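Local coordinates for adhesion and penetration protein autotransporter (Haemophilus influenzae, PDB 3SYJ) that promotes bacterial aggregation, adherence to host cells and invasion, its surface-exposed passenger domain carrying a probable serine protease at one end, at residues S214-D226 with Q230-R239. Sequence-based numbering, arbitrary orientation.
Sequences SKGDSGSPMFIYD and QKWLINGILR
Tyr225 and Trp232 meet on one face of an antiparallel hairpin: CB of Tyr225 sits squarely over the six-membered ring of the indole, 3.8 Å from its centroid, while the phenol edge leads with CD1 toward the five-membered ring, planes at 60°. The phenol extends along the hairpin until OH reaches CA of Gln230, because chi1 of -170° swings CG away from the tyrosine's own N. The broad indole suits this place because it supports both parts of the tyrosine, and its NE1 is hydrogen-bonded to Pro47 O.

Midway, Asn235 and Gly236 both face Met222 in a classic beta bulge. Met222 O takes both their N-H groups, from Asn235 N at 2.8 Å and Gly236 N at 3.2 Å. The extra residue turns CB of Asn235 toward strand 221-226, where it fills the hollow between the Met222 methyl and Ile224, with Asn235 CB 3.6 Å from Ile224 CG2. The flexible thioether bends at both chi2 and chi3 to lie alongside Asn235, whose OD1 is hydrogen-bonded to OG1 of Thr134. Across the bulge, CD1 of Ile234 reaches CB of Pro221.

Toward the loop, CB of Leu238 rests against Asp217 O and Ser220 OG, 3.6 Å from each, with Ser220 OG donating to Asp217 O. Gly219, with a positive phi of 96°, suits the tight type II turn from Asp217 to Ser220; its N-H hydrogen-bonds to Leu238 O, 2.7 Å and nearly straight. That turn presents Ser218, the probable nucleophile, beside His73. A hairpin entered through the Gly-Asp-Ser-Gly loop is characteristic of chymotrypsin-like serine proteases, here the S6 peptidase domain of the passenger.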
loop_
_atom_site.group_PDB
_atom_site.type_symbol
_atom_site.label_atom_id
_atom_site.label_comp_id
_atom_site.label_asym_id
_atom_site.label_seq_id
_atom_site.Cartn_x
_atom_site.Cartn_y
_atom_site.Cartn_z
ATOM N N SER A 214 55.988 35.200 28.561
ATOM C CA SER A 214 56.578 36.528 28.675
ATOM C C SER A 214 56.202 37.137 30.024
ATOM O O SER A 214 55.691 36.440 30.897
ATOM C CB SER A 214 56.093 37.414 27.534
ATOM O OG SER A 214 54.704 37.245 27.321
ATOM N N LYS A 215 56.459 38.429 30.205
ATOM C CA LYS A 215 56.074 39.083 31.451
ATOM C C LYS A 215 54.589 38.902 31.702
ATOM O O LYS A 215 53.764 39.267 30.865
ATOM C CB LYS A 215 56.416 40.574 31.436
ATOM C CG LYS A 215 57.844 40.881 31.824
ATOM C CD LYS A 215 58.212 42.306 31.457
ATOM C CE LYS A 215 59.722 42.496 31.420
ATOM N NZ LYS A 215 60.114 43.758 30.724
ATOM N N GLY A 216 54.255 38.337 32.861
ATOM C CA GLY A 216 52.870 38.118 33.232
ATOM C C GLY A 216 52.479 36.660 33.148
ATOM O O GLY A 216 51.421 36.261 33.634
ATOM N N ASP A 217 53.341 35.864 32.527
ATOM C CA ASP A 217 53.095 34.442 32.364
ATOM C C ASP A 217 53.689 33.648 33.513
ATOM O O ASP A 217 53.488 32.435 33.592
ATOM C CB ASP A 217 53.667 33.948 31.035
ATOM C CG ASP A 217 52.742 34.232 29.858
ATOM O OD1 ASP A 217 51.555 33.831 29.920
ATOM O OD2 ASP A 217 53.202 34.842 28.865
ATOM N N SER A 218 54.423 34.322 34.401
ATOM C CA SER A 218 55.022 33.648 35.556
ATOM C C SER A 218 53.929 32.986 36.380
ATOM O O SER A 218 52.913 33.604 36.687
ATOM C CB SER A 218 55.803 34.627 36.440
ATOM O OG SER A 218 56.970 35.097 35.789
ATOM N N GLY A 219 54.137 31.726 36.736
ATOM C CA GLY A 219 53.152 30.993 37.506
ATOM C C GLY A 219 52.247 30.154 36.630
ATOM O O GLY A 219 51.748 29.117 37.074
ATOM N N SER A 220 52.039 30.596 35.390
ATOM C CA SER A 220 51.200 29.860 34.443
ATOM C C SER A 220 51.694 28.423 34.307
ATOM O O SER A 220 52.887 28.161 34.450
ATOM C CB SER A 220 51.173 30.552 33.071
ATOM O OG SER A 220 52.353 30.261 32.336
ATOM N N PRO A 221 50.775 27.489 34.019
ATOM C CA PRO A 221 51.079 26.060 34.068
ATOM C C PRO A 221 51.603 25.499 32.754
ATOM O O PRO A 221 51.295 25.993 31.675
ATOM C CB PRO A 221 49.710 25.426 34.340
ATOM C CG PRO A 221 48.688 26.509 34.092
ATOM C CD PRO A 221 49.387 27.723 33.592
ATOM N N MET A 222 52.369 24.428 32.863
ATOM C CA MET A 222 52.861 23.712 31.706
ATOM C C MET A 222 52.492 22.253 31.947
ATOM O O MET A 222 52.699 21.731 33.041
ATOM C CB MET A 222 54.371 23.936 31.586
ATOM C CG MET A 222 55.085 23.144 30.518
ATOM S SD MET A 222 56.035 21.772 31.187
ATOM C CE MET A 222 54.968 20.440 30.735
ATOM N N PHE A 223 51.912 21.609 30.937
ATOM C CA PHE A 223 51.364 20.266 31.088
ATOM C C PHE A 223 52.071 19.275 30.187
ATOM O O PHE A 223 52.500 19.620 29.089
ATOM C CB PHE A 223 49.875 20.259 30.732
ATOM C CG PHE A 223 49.055 21.222 31.531
ATOM C CD1 PHE A 223 48.416 20.809 32.690
ATOM C CD2 PHE A 223 48.920 22.540 31.125
ATOM C CE1 PHE A 223 47.654 21.698 33.438
ATOM C CE2 PHE A 223 48.158 23.434 31.863
ATOM C CZ PHE A 223 47.522 23.008 33.025
ATOM N N ILE A 224 52.181 18.031 30.641
ATOM C CA ILE A 224 52.806 17.000 29.830
ATOM C C ILE A 224 51.901 15.779 29.734
ATOM O O ILE A 224 51.218 15.419 30.699
ATOM C CB ILE A 224 54.221 16.632 30.357
ATOM C CG1 ILE A 224 55.031 15.882 29.286
ATOM C CG2 ILE A 224 54.140 15.860 31.681
ATOM C CD1 ILE A 224 56.492 15.692 29.643
ATOM N N TYR A 225 51.866 15.161 28.559
ATOM C CA TYR A 225 51.042 13.977 28.384
ATOM C C TYR A 225 51.827 12.701 28.670
ATOM O O TYR A 225 52.825 12.417 28.006
ATOM C CB TYR A 225 50.464 13.911 26.973
ATOM C CG TYR A 225 49.407 12.826 26.813
ATOM C CD1 TYR A 225 48.155 12.971 27.389
ATOM C CD2 TYR A 225 49.666 11.665 26.097
ATOM C CE1 TYR A 225 47.181 12.003 27.252
ATOM C CE2 TYR A 225 48.700 10.682 25.954
ATOM C CZ TYR A 225 47.455 10.858 26.538
ATOM O OH TYR A 225 46.472 9.909 26.410
ATOM N N ASP A 226 51.367 11.945 29.666
ATOM C CA ASP A 226 51.895 10.616 29.956
ATOM C C ASP A 226 51.136 9.593 29.112
ATOM O O ASP A 226 49.961 9.336 29.353
ATOM C CB ASP A 226 51.736 10.301 31.446
ATOM C CG ASP A 226 52.444 9.020 31.859
ATOM O OD1 ASP A 226 52.385 8.022 31.110
ATOM O OD2 ASP A 226 53.058 9.008 32.946
ATOM N N GLN A 230 47.987 7.501 29.931
ATOM C CA GLN A 230 46.956 8.163 29.134
ATOM C C GLN A 230 46.335 9.346 29.873
ATOM O O GLN A 230 45.118 9.532 29.869
ATOM C CB GLN A 230 45.867 7.176 28.707
ATOM C CG GLN A 230 46.378 6.051 27.835
ATOM C CD GLN A 230 45.361 5.618 26.802
ATOM O OE1 GLN A 230 44.211 5.302 27.130
ATOM N NE2 GLN A 230 45.780 5.611 25.535
ATOM N N LYS A 231 47.186 10.149 30.495
ATOM C CA LYS A 231 46.736 11.251 31.328
ATOM C C LYS A 231 47.471 12.495 30.916
ATOM O O LYS A 231 48.660 12.438 30.620
ATOM C CB LYS A 231 47.112 10.996 32.788
ATOM C CG LYS A 231 46.040 10.417 33.670
ATOM C CD LYS A 231 46.530 10.361 35.117
ATOM C CE LYS A 231 45.367 10.188 36.080
ATOM N NZ LYS A 231 44.608 8.923 35.838
ATOM N N TRP A 232 46.781 13.625 30.921
ATOM C CA TRP A 232 47.486 14.889 31.002
ATOM C C TRP A 232 47.847 15.117 32.470
ATOM O O TRP A 232 47.043 14.857 33.371
ATOM C CB TRP A 232 46.638 16.036 30.452
ATOM C CG TRP A 232 46.595 16.101 28.945
ATOM C CD1 TRP A 232 45.581 15.676 28.127
ATOM C CD2 TRP A 232 47.611 16.630 28.080
ATOM N NE1 TRP A 232 45.906 15.910 26.804
ATOM C CE2 TRP A 232 47.148 16.495 26.750
ATOM C CE3 TRP A 232 48.869 17.206 28.300
ATOM C CZ2 TRP A 232 47.893 16.920 25.648
ATOM C CZ3 TRP A 232 49.614 17.628 27.192
ATOM C CH2 TRP A 232 49.121 17.481 25.892
ATOM N N LEU A 233 49.073 15.557 32.711
ATOM C CA LEU A 233 49.528 15.874 34.061
ATOM C C LEU A 233 50.084 17.273 34.023
ATOM O O LEU A 233 50.624 17.690 32.993
ATOM C CB LEU A 233 50.635 14.912 34.501
ATOM C CG LEU A 233 50.253 13.440 34.651
ATOM C CD1 LEU A 233 51.459 12.538 34.493
ATOM C CD2 LEU A 233 49.618 13.225 35.998
ATOM N N ILE A 234 49.957 18.015 35.115
ATOM C CA ILE A 234 50.682 19.267 35.177
ATOM C C ILE A 234 52.132 18.913 35.479
ATOM O O ILE A 234 52.405 18.099 36.364
ATOM C CB ILE A 234 50.113 20.288 36.196
ATOM C CG1 ILE A 234 50.999 21.539 36.194
ATOM C CG2 ILE A 234 50.018 19.688 37.585
ATOM C CD1 ILE A 234 50.415 22.722 36.904
ATOM N N ASN A 235 53.058 19.497 34.721
ATOM C CA ASN A 235 54.469 19.148 34.851
ATOM C C ASN A 235 55.270 20.241 35.537
ATOM O O ASN A 235 56.204 19.962 36.274
ATOM C CB ASN A 235 55.062 18.814 33.480
ATOM C CG ASN A 235 56.502 18.320 33.557
ATOM O OD1 ASN A 235 56.911 17.675 34.529
ATOM N ND2 ASN A 235 57.274 18.617 32.522
ATOM N N GLY A 236 54.905 21.493 35.300
ATOM C CA GLY A 236 55.647 22.582 35.900
ATOM C C GLY A 236 54.939 23.910 35.811
ATOM O O GLY A 236 53.875 24.030 35.187
ATOM N N ILE A 237 55.531 24.915 36.444
ATOM C CA ILE A 237 54.990 26.267 36.391
ATOM C C ILE A 237 56.037 27.235 35.843
ATOM O O ILE A 237 57.223 27.139 36.175
ATOM C CB ILE A 237 54.524 26.722 37.775
ATOM C CG1 ILE A 237 55.658 26.565 38.793
ATOM C CG2 ILE A 237 53.304 25.903 38.206
ATOM C CD1 ILE A 237 55.319 27.121 40.166
ATOM N N LEU A 238 55.600 28.155 34.989
ATOM C CA LEU A 238 56.538 29.041 34.315
ATOM C C LEU A 238 57.181 29.999 35.304
ATOM O O LEU A 238 56.495 30.671 36.070
ATOM C CB LEU A 238 55.874 29.804 33.159
ATOM C CG LEU A 238 56.806 30.585 32.221
ATOM C CD1 LEU A 238 56.303 30.639 30.789
ATOM C CD2 LEU A 238 57.022 31.988 32.751
ATOM N N ARG A 239 58.508 30.035 35.291
ATOM C CA ARG A 239 59.257 30.991 36.092
ATOM C C ARG A 239 60.249 31.768 35.232
ATOM O O ARG A 239 60.142 32.988 35.108
ATOM C CB ARG A 239 60.004 30.292 37.220
ATOM C CG ARG A 239 61.167 31.116 37.722
ATOM C CD ARG A 239 61.539 30.744 39.125
ATOM N NE ARG A 239 61.880 31.926 39.903
ATOM C CZ ARG A 239 63.116 32.378 40.064
ATOM N NH1 ARG A 239 64.130 31.740 39.499
ATOM N NH2 ARG A 239 63.333 33.470 40.788
#